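PDB 4IND: C381 turret protein from Sulfolobus turreted icosahedral virus, which builds the turrets that project from the virus capsid, with five copies of its three-domain jelly-roll chain probably forming each turret. Local coordinates for residues 33-38 against 67-72; 92-97 against 108-113; 161-166 against 241-246. All blocks are in the same frame, centred on the assembly; numbering follows the deposited sequence.

Contact 1 of 3, residues 33-38 against 67-72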
ATOM      1  N   ASN A  33     -12.976  35.920  12.261  1.00 24.69           N
ATOM      2  CA  ASN A  33     -12.544  35.850  13.664  1.00 26.48           C
ATOM      3  C   ASN A  33     -11.459  34.767  13.775  1.00 27.12           C
ATOM      4  O   ASN A  33     -11.353  34.068  14.786  1.00 29.24           O
ATOM      5  CB  ASN A  33     -13.726  35.518  14.570  1.00 36.13           C
ATOM      6  CG  ASN A  33     -13.391  35.623  16.064  1.00 73.93           C
ATOM      7  OD1 ASN A  33     -12.390  36.232  16.467  1.00 85.05           O
ATOM      8  ND2 ASN A  33     -14.247  35.034  16.896  1.00 84.88           N
ATOM      9  N   SER A  34     -10.659  34.627  12.730  1.00 26.62           N
ATOM     10  CA  SER A  34      -9.589  33.629  12.782  1.00 22.78           C
ATOM     11  C   SER A  34      -8.444  33.941  11.853  1.00 25.98           C
ATOM     12  O   SER A  34      -7.298  34.041  12.293  1.00 28.65           O
ATOM     13  CB  SER A  34     -10.147  32.230  12.483  1.00 27.83           C
ATOM     14  OG  SER A  34     -10.851  32.234  11.259  1.00 30.70           O
ATOM     15  N   ILE A  35      -8.742  34.095  10.565  1.00 19.06           N
ATOM     16  CA  ILE A  35      -7.672  34.195   9.570  1.00 23.21           C
ATOM     17  C   ILE A  35      -7.751  35.388   8.605  1.00 20.40           C
ATOM     18  O   ILE A  35      -6.840  35.611   7.822  1.00 24.31           O
ATOM     19  CB  ILE A  35      -7.536  32.893   8.767  1.00 28.73           C
ATOM     20  CG1 ILE A  35      -8.783  32.617   7.928  1.00 22.11           C
ATOM     21  CG2 ILE A  35      -7.251  31.717   9.705  1.00 28.34           C
ATOM     22  CD1 ILE A  35      -8.654  31.366   7.021  1.00 22.08           C
ATOM     23  N   PHE A  36      -8.827  36.162   8.679  1.00 25.42           N
ATOM     24  CA  PHE A  36      -8.974  37.314   7.792  1.00 24.37           C
ATOM     25  C   PHE A  36      -8.555  38.616   8.471  1.00 24.21           C
ATOM     26  O   PHE A  36      -8.973  38.892   9.596  1.00 28.70           O
ATOM     27  CB  PHE A  36     -10.415  37.404   7.244  1.00 19.45           C
ATOM     28  CG  PHE A  36     -10.618  38.520   6.244  1.00 26.66           C
ATOM     29  CD1 PHE A  36     -10.212  38.371   4.925  1.00 28.88           C
ATOM     30  CD2 PHE A  36     -11.231  39.702   6.626  1.00 29.34           C
ATOM     31  CE1 PHE A  36     -10.402  39.388   4.001  1.00 27.61           C
ATOM     32  CE2 PHE A  36     -11.432  40.735   5.719  1.00 32.24           C
ATOM     33  CZ  PHE A  36     -11.024  40.579   4.397  1.00 33.60           C
ATOM     34  N   VAL A  37      -7.730  39.405   7.783  1.00 27.94           N
ATOM     35  CA  VAL A  37      -7.213  40.658   8.303  1.00 30.10           C
ATOM     36  C   VAL A  37      -7.775  41.771   7.441  1.00 33.87           C
ATOM     37  O   VAL A  37      -7.622  41.754   6.221  1.00 31.24           O
ATOM     38  CB  VAL A  37      -5.661  40.693   8.258  1.00 33.41           C
ATOM     39  CG1 VAL A  37      -5.121  41.984   8.877  1.00 32.62           C
ATOM     40  CG2 VAL A  37      -5.076  39.455   8.941  1.00 23.99           C
ATOM     41  N   GLY A  38      -8.423  42.744   8.079  1.00 28.29           N
ATOM     42  CA  GLY A  38      -8.973  43.892   7.373  1.00 34.18           C
ATOM     43  C   GLY A  38     -10.489  43.940   7.455  1.00 34.52           C
ATOM     44  O   GLY A  38     -11.104  43.173   8.170  1.00 38.26           O
ATOM     45  N   ALA A  67      -6.458  43.600   2.081  1.00 31.35           N
ATOM     46  CA  ALA A  67      -6.758  42.669   3.169  1.00 28.25           C
ATOM     47  C   ALA A  67      -5.720  41.548   3.121  1.00 27.81           C
ATOM     48  O   ALA A  67      -4.945  41.452   2.164  1.00 29.59           O
ATOM     49  CB  ALA A  67      -8.155  42.110   3.016  1.00 25.41           C
ATOM     50  N   SER A  68      -5.699  40.701   4.150  1.00 22.14           N
ATOM     51  CA  SER A  68      -4.791  39.571   4.184  1.00 25.69           C
ATOM     52  C   SER A  68      -5.491  38.348   4.728  1.00 27.37           C
ATOM     53  O   SER A  68      -6.412  38.454   5.531  1.00 29.22           O
ATOM     54  CB  SER A  68      -3.585  39.867   5.080  1.00 29.93           C
ATOM     55  OG  SER A  68      -2.920  41.042   4.683  1.00 36.50           O
ATOM     56  N   ILE A  69      -5.044  37.182   4.291  1.00 22.50           N
ATOM     57  CA  ILE A  69      -5.385  35.956   4.979  1.00 21.49           C
ATOM     58  C   ILE A  69      -4.092  35.473   5.622  1.00 28.22           C
ATOM     59  O   ILE A  69      -3.050  35.428   4.981  1.00 26.79           O
ATOM     60  CB  ILE A  69      -5.932  34.911   4.013  1.00 25.44           C
ATOM     61  CG1 ILE A  69      -7.280  35.385   3.459  1.00 23.79           C
ATOM     62  CG2 ILE A  69      -6.114  33.556   4.737  1.00 18.49           C
ATOM     63  CD1 ILE A  69      -7.794  34.562   2.293  1.00 29.39           C
ATOM     64  N   ILE A  70      -4.160  35.159   6.909  1.00 22.12           N
ATOM     65  CA  ILE A  70      -2.991  34.750   7.665  1.00 24.20           C
ATOM     66  C   ILE A  70      -3.371  33.557   8.547  1.00 25.08           C
ATOM     67  O   ILE A  70      -4.289  33.656   9.376  1.00 24.58           O
ATOM     68  CB  ILE A  70      -2.480  35.905   8.567  1.00 23.45           C
ATOM     69  CG1 ILE A  70      -2.096  37.136   7.727  1.00 32.16           C
ATOM     70  CG2 ILE A  70      -1.272  35.456   9.364  1.00 26.70           C
ATOM     71  CD1 ILE A  70      -1.506  38.285   8.579  1.00 28.88           C
ATOM     72  N   ILE A  71      -2.674  32.436   8.378  1.00 20.80           N
ATOM     73  CA  ILE A  71      -2.979  31.237   9.152  1.00 25.30           C
ATOM     74  C   ILE A  71      -1.767  30.708   9.911  1.00 29.62           C
ATOM     75  O   ILE A  71      -0.884  30.103   9.314  1.00 26.73           O
ATOM     76  CB  ILE A  71      -3.512  30.111   8.236  1.00 28.85           C
ATOM     77  CG1 ILE A  71      -4.586  30.660   7.292  1.00 28.99           C
ATOM     78  CG2 ILE A  71      -4.086  28.968   9.067  1.00 25.55           C
ATOM     79  CD1 ILE A  71      -5.048  29.659   6.200  1.00 23.68           C
ATOM     80  N   ASP A  72      -1.718  30.914  11.226  1.00 26.20           N
ATOM     81  CA  ASP A  72      -0.624  30.318  11.995  1.00 23.96           C
ATOM     82  C   ASP A  72      -1.111  29.172  12.885  1.00 28.70           C
ATOM     83  O   ASP A  72      -0.348  28.615  13.670  1.00 27.92           O
ATOM     84  CB  ASP A  72       0.157  31.363  12.797  1.00 22.68           C
ATOM     85  CG  ASP A  72      -0.533  31.739  14.094  1.00 34.15           C
ATOM     86  OD1 ASP A  72       0.159  32.085  15.088  1.00 35.79           O
ATOM     87  OD2 ASP A  72      -1.782  31.677  14.127  1.00 35.16           O
TER
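Ile35 sets CB, CG2 and CD1 against strand 67-71 and meets three consecutive residues of it. Its CB lies 3.4 Å from Ile70 O. From there the chain branches: CG2 comes alongside Ile71, reaching that residue's CG1 at 3.7 Å, while CG1 sits wedged between the backbone N and the carbonyl carbon (chi1 65°) and leads outward to CD1. This tip ends near two methyls, being 4.1 Å from Ile69 CG2 and about as far from Ile71 CD1. The side chains of Ile35 and Ile71 run side by side in the same direction, whereas that of Ile69 is crossed at a slant.

The backbone supplies the polar links. Ile35 O accepts from Ile70 N at 2.9 Å, in the carbonyl plane, and also takes a CA-H contact from Ile69. Val37 and Ser68 form a reciprocal hydrogen-bonded pair, Val37 N to Ser68 O being the shorter bond at 2.8 Å, which defines the antiparallel register.

Phe36 holds CG anti to its backbone N (chi1 -176°), which swings the ring toward Ala67 and places CZ 3.5 Å from Ala67 CB. Across the sheet from Phe36 and Ile69, Val37 CG2 touches Ile70 CD1 at 3.8 Å.

Strand 36-37 is an outermost strand of a three-stranded antiparallel sheet within this chain, with 67-71 central and 130-134 beyond it. Strand 138-147 receives Phe36 on Ile140 and both Ile69 and Ile71 on Phe143, as in the packing of one sandwich sheet on another, while Val37 and Ile70 pack on Asn52 of a second subunit.

Contact 2 of 3, residues 92-97 against 108-113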
ATOM      1  N   PHE A  92     -11.017  46.976 -13.738  1.00 40.91           N
ATOM      2  CA  PHE A  92      -9.613  46.875 -14.149  1.00 41.48           C
ATOM      3  C   PHE A  92      -9.009  45.622 -13.530  1.00 39.02           C
ATOM      4  O   PHE A  92      -9.547  45.086 -12.556  1.00 38.70           O
ATOM      5  CB  PHE A  92      -8.827  48.114 -13.695  1.00 36.51           C
ATOM      6  CG  PHE A  92      -9.066  48.489 -12.253  1.00 37.52           C
ATOM      7  CD1 PHE A  92      -8.409  47.825 -11.229  1.00 32.03           C
ATOM      8  CD2 PHE A  92      -9.957  49.507 -11.926  1.00 34.18           C
ATOM      9  CE1 PHE A  92      -8.628  48.152  -9.902  1.00 39.23           C
ATOM     10  CE2 PHE A  92     -10.190  49.843 -10.605  1.00 37.37           C
ATOM     11  CZ  PHE A  92      -9.523  49.169  -9.586  1.00 43.05           C
ATOM     12  N   SER A  93      -7.886  45.172 -14.080  1.00 32.65           N
ATOM     13  CA  SER A  93      -7.195  43.993 -13.596  1.00 35.44           C
ATOM     14  C   SER A  93      -6.582  44.282 -12.242  1.00 34.34           C
ATOM     15  O   SER A  93      -6.210  45.426 -11.954  1.00 38.28           O
ATOM     16  CB  SER A  93      -6.073  43.617 -14.574  1.00 35.08           C
ATOM     17  OG  SER A  93      -6.618  43.107 -15.759  1.00 51.34           O
ATOM     18  N   VAL A  94      -6.490  43.259 -11.411  1.00 31.48           N
ATOM     19  CA  VAL A  94      -5.746  43.345 -10.165  1.00 34.87           C
ATOM     20  C   VAL A  94      -4.783  42.176 -10.112  1.00 33.46           C
ATOM     21  O   VAL A  94      -4.966  41.200 -10.825  1.00 34.32           O
ATOM     22  CB  VAL A  94      -6.684  43.332  -8.937  1.00 31.63           C
ATOM     23  CG1 VAL A  94      -7.673  44.506  -9.030  1.00 35.71           C
ATOM     24  CG2 VAL A  94      -7.431  42.011  -8.831  1.00 33.66           C
ATOM     25  N   THR A  95      -3.754  42.286  -9.278  1.00 32.88           N
ATOM     26  CA  THR A  95      -2.773  41.219  -9.173  1.00 33.71           C
ATOM     27  C   THR A  95      -2.729  40.673  -7.753  1.00 39.87           C
ATOM     28  O   THR A  95      -3.046  41.371  -6.779  1.00 36.12           O
ATOM     29  CB  THR A  95      -1.372  41.661  -9.632  1.00 45.40           C
ATOM     30  OG1 THR A  95      -0.797  42.508  -8.641  1.00 48.01           O
ATOM     31  CG2 THR A  95      -1.438  42.413 -10.950  1.00 51.69           C
ATOM     32  N   VAL A  96      -2.370  39.407  -7.639  1.00 30.90           N
ATOM     33  CA  VAL A  96      -2.218  38.774  -6.344  1.00 32.79           C
ATOM     34  C   VAL A  96      -0.865  38.079  -6.366  1.00 32.55           C
ATOM     35  O   VAL A  96      -0.409  37.630  -7.429  1.00 27.58           O
ATOM     36  CB  VAL A  96      -3.358  37.765  -6.108  1.00 40.04           C
ATOM     37  CG1 VAL A  96      -2.935  36.705  -5.129  1.00 48.79           C
ATOM     38  CG2 VAL A  96      -4.627  38.484  -5.621  1.00 32.96           C
ATOM     39  N   THR A  97      -0.216  38.014  -5.209  1.00 29.81           N
ATOM     40  CA  THR A  97       1.077  37.353  -5.090  1.00 32.39           C
ATOM     41  C   THR A  97       0.945  36.104  -4.228  1.00 29.30           C
ATOM     42  O   THR A  97       0.864  36.202  -2.997  1.00 27.25           O
ATOM     43  CB  THR A  97       2.116  38.309  -4.474  1.00 34.36           C
ATOM     44  OG1 THR A  97       2.188  39.507  -5.268  1.00 33.78           O
ATOM     45  CG2 THR A  97       3.493  37.655  -4.398  1.00 39.57           C
ATOM     46  N   TYR A 108      -0.407  36.431  -9.949  1.00 24.48           N
ATOM     47  CA  TYR A 108      -1.552  36.134 -10.800  1.00 29.80           C
ATOM     48  C   TYR A 108      -2.131  37.455 -11.272  1.00 36.43           C
ATOM     49  O   TYR A 108      -2.170  38.433 -10.517  1.00 30.77           O
ATOM     50  CB  TYR A 108      -2.624  35.391 -10.013  1.00 26.08           C
ATOM     51  CG  TYR A 108      -2.224  34.010  -9.557  1.00 29.90           C
ATOM     52  CD1 TYR A 108      -1.460  33.179 -10.372  1.00 27.08           C
ATOM     53  CD2 TYR A 108      -2.623  33.529  -8.316  1.00 29.63           C
ATOM     54  CE1 TYR A 108      -1.110  31.910  -9.955  1.00 32.84           C
ATOM     55  CE2 TYR A 108      -2.271  32.256  -7.888  1.00 31.79           C
ATOM     56  CZ  TYR A 108      -1.522  31.456  -8.721  1.00 28.69           C
ATOM     57  OH  TYR A 108      -1.169  30.199  -8.304  1.00 30.61           O
ATOM     58  N   SER A 109      -2.584  37.491 -12.521  1.00 25.92           N
ATOM     59  CA  SER A 109      -3.288  38.645 -13.053  1.00 30.86           C
ATOM     60  C   SER A 109      -4.779  38.293 -13.196  1.00 31.88           C
ATOM     61  O   SER A 109      -5.149  37.369 -13.905  1.00 36.79           O
ATOM     62  CB  SER A 109      -2.670  39.070 -14.388  1.00 33.97           C
ATOM     63  OG  SER A 109      -3.356  40.176 -14.916  1.00 41.86           O
ATOM     64  N   ILE A 110      -5.633  39.027 -12.494  1.00 28.16           N
ATOM     65  CA  ILE A 110      -7.061  38.715 -12.465  1.00 29.06           C
ATOM     66  C   ILE A 110      -7.845  39.754 -13.252  1.00 35.90           C
ATOM     67  O   ILE A 110      -7.893  40.932 -12.883  1.00 31.58           O
ATOM     68  CB  ILE A 110      -7.580  38.658 -10.991  1.00 32.74           C
ATOM     69  CG1 ILE A 110      -6.739  37.679 -10.165  1.00 35.60           C
ATOM     70  CG2 ILE A 110      -9.056  38.278 -10.938  1.00 27.69           C
ATOM     71  CD1 ILE A 110      -7.146  37.598  -8.668  1.00 28.62           C
ATOM     72  N   GLY A 111      -8.460  39.319 -14.349  1.00 39.33           N
ATOM     73  CA  GLY A 111      -9.140  40.229 -15.258  1.00 35.18           C
ATOM     74  C   GLY A 111     -10.315  40.955 -14.611  1.00 40.20           C
ATOM     75  O   GLY A 111     -10.885  40.499 -13.608  1.00 38.55           O
ATOM     76  N   ALA A 112     -10.660  42.106 -15.182  1.00 35.33           N
ATOM     77  CA  ALA A 112     -11.804  42.902 -14.743  1.00 36.24           C
ATOM     78  C   ALA A 112     -13.109  42.102 -14.796  1.00 37.38           C
ATOM     79  O   ALA A 112     -13.328  41.323 -15.717  1.00 35.58           O
ATOM     80  CB  ALA A 112     -11.922  44.151 -15.596  1.00 32.14           C
ATOM     81  N   ASN A 113     -13.967  42.295 -13.794  1.00 35.47           N
ATOM     82  CA  ASN A 113     -15.301  41.685 -13.791  1.00 37.52           C
ATOM     83  C   ASN A 113     -15.311  40.186 -14.079  1.00 33.93           C
ATOM     84  O   ASN A 113     -16.111  39.715 -14.892  1.00 36.57           O
ATOM     85  CB  ASN A 113     -16.199  42.372 -14.812  1.00 36.53           C
ATOM     86  CG  ASN A 113     -16.254  43.872 -14.616  1.00 42.68           C
ATOM     87  OD1 ASN A 113     -16.723  44.344 -13.587  1.00 47.65           O
ATOM     88  ND2 ASN A 113     -15.772  44.628 -15.599  1.00 44.10           N
TER
HETATM   89  O   HOH W   1      -9.361  43.137 -17.354  1.00 41.59           O
HETATM   90  O   HOH W   2      -5.422  40.741 -16.821  1.00 52.92           O
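Val94 and Ile110 face each other at the buried side of this small hairpin, where Val94 CG2 lies 4.0 Å from Ile110 CB. The isoleucine carries CG1 beside its backbone N (chi1 -54°), and its extended tip runs along the buried face until CD1 comes 4.1 Å from Val96 CG2. One branched side chain therefore spans two valines of the opposing strand. Tyr108 projects from the same face as these residues; its side chain packs on Ile118 of strand 114-124 and on Ile157, Ile160 and Ile161 of strand 155-163, and its OH is hydrogen-bonded to Tyr119 O.

The other face is looser and wet. Thr95 and Ser109 form a non-hydrogen-bonded pair there, and both are exposed. Further along, Ser93 OG relates to segment 108-113 through water: one molecule stands 2.9 Å from Ser93 OG and equally far from the hydroxyl of Ser109, and a second, more distant from Ser93 OG, accepts from Ala112 N at 2.7 Å. Ala112 CB approaches Phe92 N at 3.5 Å, while the phenylalanine CB points away from segment 108-113.

Four backbone hydrogen bonds connect the strands, in the two reciprocal pairs Val94-Ile110 and Val96-Tyr108. The straightest has Ile110 N giving to Val94 O at 2.8 Å, with 169° at the hydrogen and the donor nearly along the C=O axis.

The chemistry thus separates by face: the main chain sets the register, aliphatic and aromatic groups seal the hairpin against the strands beneath, and waters rather than direct side-chain bonds link Ser93 to Ser109 and to Ala112 N on the exposed side.

Contact 3 of 3, residues 161-166 against 241-246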
ATOM      1  N   ILE A 161       0.825  31.465 -13.676  1.00 31.55           N
ATOM      2  CA  ILE A 161       1.814  32.077 -12.799  1.00 29.21           C
ATOM      3  C   ILE A 161       2.728  32.954 -13.621  1.00 29.27           C
ATOM      4  O   ILE A 161       3.351  32.500 -14.583  1.00 32.15           O
ATOM      5  CB  ILE A 161       2.682  31.036 -12.059  1.00 27.96           C
ATOM      6  CG1 ILE A 161       1.824  29.993 -11.348  1.00 28.12           C
ATOM      7  CG2 ILE A 161       3.630  31.731 -11.071  1.00 26.25           C
ATOM      8  CD1 ILE A 161       2.617  28.755 -10.893  1.00 20.75           C
ATOM      9  N   HIS A 162       2.817  34.227 -13.254  1.00 25.78           N
ATOM     10  CA  HIS A 162       3.650  35.160 -14.011  1.00 30.51           C
ATOM     11  C   HIS A 162       4.982  35.432 -13.341  1.00 35.20           C
ATOM     12  O   HIS A 162       5.037  35.726 -12.140  1.00 31.73           O
ATOM     13  CB  HIS A 162       2.935  36.515 -14.202  1.00 29.88           C
ATOM     14  CG  HIS A 162       1.686  36.423 -15.006  1.00 43.85           C
ATOM     15  ND1 HIS A 162       1.681  36.519 -16.382  1.00 50.52           N
ATOM     16  CD2 HIS A 162       0.396  36.234 -14.643  1.00 36.01           C
ATOM     17  CE1 HIS A 162       0.445  36.402 -16.826  1.00 45.31           C
ATOM     18  NE2 HIS A 162      -0.357  36.232 -15.789  1.00 41.79           N
ATOM     19  N   THR A 163       6.050  35.403 -14.138  1.00 29.33           N
ATOM     20  CA  THR A 163       7.361  35.763 -13.621  1.00 35.67           C
ATOM     21  C   THR A 163       8.080  36.635 -14.607  1.00 40.93           C
ATOM     22  O   THR A 163       7.873  36.541 -15.825  1.00 42.62           O
ATOM     23  CB  THR A 163       8.238  34.523 -13.262  1.00 35.71           C
ATOM     24  OG1 THR A 163       9.505  34.978 -12.769  1.00 35.53           O
ATOM     25  CG2 THR A 163       8.466  33.622 -14.510  1.00 32.05           C
ATOM     26  N   SER A 164       8.929  37.510 -14.098  1.00 38.60           N
ATOM     27  CA  SER A 164       9.752  38.287 -14.984  1.00 42.98           C
ATOM     28  C   SER A 164      11.234  38.045 -14.698  1.00 43.43           C
ATOM     29  O   SER A 164      12.083  38.852 -15.071  1.00 47.04           O
ATOM     30  CB  SER A 164       9.390  39.771 -14.883  1.00 45.73           C
ATOM     31  OG  SER A 164       9.485  40.202 -13.544  1.00 56.15           O
ATOM     32  N   GLY A 165      11.550  36.926 -14.049  1.00 38.41           N
ATOM     33  CA  GLY A 165      12.948  36.574 -13.847  1.00 41.40           C
ATOM     34  C   GLY A 165      13.359  36.167 -12.438  1.00 39.29           C
ATOM     35  O   GLY A 165      14.493  35.750 -12.219  1.00 42.60           O
ATOM     36  N   ASN A 166      12.458  36.306 -11.477  1.00 34.25           N
ATOM     37  CA  ASN A 166      12.707  35.750 -10.153  1.00 32.58           C
ATOM     38  C   ASN A 166      11.443  35.167  -9.564  1.00 35.89           C
ATOM     39  O   ASN A 166      10.364  35.304 -10.147  1.00 40.06           O
ATOM     40  CB  ASN A 166      13.352  36.777  -9.222  1.00 42.05           C
ATOM     41  CG  ASN A 166      12.587  38.063  -9.180  1.00 48.85           C
ATOM     42  OD1 ASN A 166      11.357  38.055  -9.183  1.00 50.51           O
ATOM     43  ND2 ASN A 166      13.303  39.186  -9.160  1.00 52.01           N
ATOM     44  N   PHE A 241      11.907  25.277  -6.057  1.00 27.88           N
ATOM     45  CA  PHE A 241      11.966  25.724  -7.444  1.00 24.29           C
ATOM     46  C   PHE A 241      12.337  27.206  -7.426  1.00 33.31           C
ATOM     47  O   PHE A 241      11.762  27.974  -6.662  1.00 39.20           O
ATOM     48  CB  PHE A 241      10.620  25.519  -8.122  1.00 30.15           C
ATOM     49  CG  PHE A 241      10.432  26.372  -9.342  1.00 32.48           C
ATOM     50  CD1 PHE A 241      11.178  26.140 -10.485  1.00 38.66           C
ATOM     51  CD2 PHE A 241       9.517  27.417  -9.338  1.00 40.83           C
ATOM     52  CE1 PHE A 241      11.016  26.925 -11.612  1.00 42.35           C
ATOM     53  CE2 PHE A 241       9.335  28.209 -10.461  1.00 39.81           C
ATOM     54  CZ  PHE A 241      10.099  27.967 -11.607  1.00 38.08           C
ATOM     55  N   SER A 242      13.318  27.593  -8.233  1.00 27.63           N
ATOM     56  CA  SER A 242      13.756  28.987  -8.298  1.00 30.62           C
ATOM     57  C   SER A 242      13.768  29.443  -9.735  1.00 34.38           C
ATOM     58  O   SER A 242      14.287  28.735 -10.605  1.00 35.81           O
ATOM     59  CB  SER A 242      15.179  29.148  -7.753  1.00 32.55           C
ATOM     60  OG  SER A 242      15.378  28.394  -6.577  1.00 46.31           O
ATOM     61  N   VAL A 243      13.217  30.628  -9.995  1.00 33.11           N
ATOM     62  CA  VAL A 243      13.367  31.255 -11.312  1.00 30.08           C
ATOM     63  C   VAL A 243      14.679  32.027 -11.262  1.00 33.69           C
ATOM     64  O   VAL A 243      14.880  32.854 -10.363  1.00 34.29           O
ATOM     65  CB  VAL A 243      12.212  32.231 -11.606  1.00 32.08           C
ATOM     66  CG1 VAL A 243      12.400  32.859 -12.983  1.00 28.91           C
ATOM     67  CG2 VAL A 243      10.865  31.520 -11.529  1.00 32.68           C
ATOM     68  N   THR A 244      15.574  31.786 -12.215  1.00 32.85           N
ATOM     69  CA  THR A 244      16.940  32.311 -12.073  1.00 36.24           C
ATOM     70  C   THR A 244      17.398  33.261 -13.163  1.00 37.59           C
ATOM     71  O   THR A 244      18.505  33.797 -13.093  1.00 43.93           O
ATOM     72  CB  THR A 244      17.967  31.159 -11.976  1.00 40.68           C
ATOM     73  OG1 THR A 244      17.864  30.356 -13.155  1.00 42.82           O
ATOM     74  CG2 THR A 244      17.716  30.281 -10.751  1.00 42.64           C
ATOM     75  N   TYR A 245      16.579  33.466 -14.186  1.00 36.18           N
ATOM     76  CA  TYR A 245      17.072  34.206 -15.353  1.00 42.49           C
ATOM     77  C   TYR A 245      17.245  35.711 -15.145  1.00 39.04           C
ATOM     78  O   TYR A 245      17.926  36.373 -15.921  1.00 40.84           O
ATOM     79  CB  TYR A 245      16.282  33.879 -16.631  1.00 36.05           C
ATOM     80  CG  TYR A 245      14.835  34.330 -16.672  1.00 34.95           C
ATOM     81  CD1 TYR A 245      14.498  35.595 -17.128  1.00 40.98           C
ATOM     82  CD2 TYR A 245      13.809  33.475 -16.301  1.00 35.26           C
ATOM     83  CE1 TYR A 245      13.176  36.005 -17.196  1.00 35.94           C
ATOM     84  CE2 TYR A 245      12.496  33.871 -16.370  1.00 33.33           C
ATOM     85  CZ  TYR A 245      12.189  35.140 -16.832  1.00 32.82           C
ATOM     86  OH  TYR A 245      10.881  35.565 -16.901  1.00 38.61           O
ATOM     87  N   GLY A 246      16.647  36.251 -14.095  1.00 43.87           N
ATOM     88  CA  GLY A 246      16.968  37.609 -13.695  1.00 51.18           C
ATOM     89  C   GLY A 246      15.883  38.623 -13.982  1.00 58.66           C
ATOM     90  O   GLY A 246      15.453  38.771 -15.129  1.00 46.74           O
TER
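Thr163 OG1, which rests against Val243 CG1 at 3.6 Å, is a polar atom gripped from two sides of its own turn. It accepts from Gly165 N at 3.1 Å in a nearly straight bond (172° at the hydrogen), the signature of an ST turn, and it donates to Asn166 O at 2.8 Å, a bond tilted well out of the carbonyl plane. The hydroxyl lies anti to the threonine's backbone N, which carries it forward to the residues that follow. Val243 approaches it tip to tip, and the CG1 methyl of the valine also meets Gly165 C at 3.5 Å.

The turn thus shaped offers Gly165 to Tyr245. Gly165 CA lies over one face of the tyrosine ring, 3.5 Å from its centroid and 17° off the ring normal, a CH-pi contact displaced slightly toward the rim. The positive phi of Gly165 and the closeness of Gly246 O leave no room for a CB, and it is the bare CA-H that meets the ring. Tyr245 holds CG between its backbone N and carbonyl carbon (chi1 67°), folding the ring back over the 163-166 turn. Phe197 and Phe253 meet the same ring obliquely, and its hydroxyl makes a weak hydrogen bond to Val251 O.

A direct backbone hydrogen bond runs from Gly246 N to Gly165 O, 2.9 Å long and moderately bent. Near it, Gly165 CA sends a CA-H contact to Gly246 O at 3.6 Å.

Two loops leaving strands 155-163 and 238-243 are therefore joined through backbone and ring rather than by paired strands. Thr163 spends its hydroxyl as both donor and acceptor, so two bonds within 163-166 hold the turn, and glycine and aromatic face then match it to the second loop.

Overall arrangement
The three contacts follow one another in series along the chain. Contacts 1 and 2 belong to the first galactose-binding-like domain, with centres 20 Å apart and nearest atoms about 8 Å apart. Contact 3 lies in the second such domain, yet its strand meets contact 2 directly: Tyr108 CE1 packs 3.8 Å from Ile161 CG1, and Ser109 N lies near His162 CD2, so the hairpin forms part of the junction between the domains. Contact 1 stays remote from contact 3, about 17 Å between nearest atoms. Contact 1 alone touches another subunit, where Asp72 forms a salt bridge to Lys54 of a second subunit. None of the residues lining the dihydrogenphosphate pockets falls within these segments.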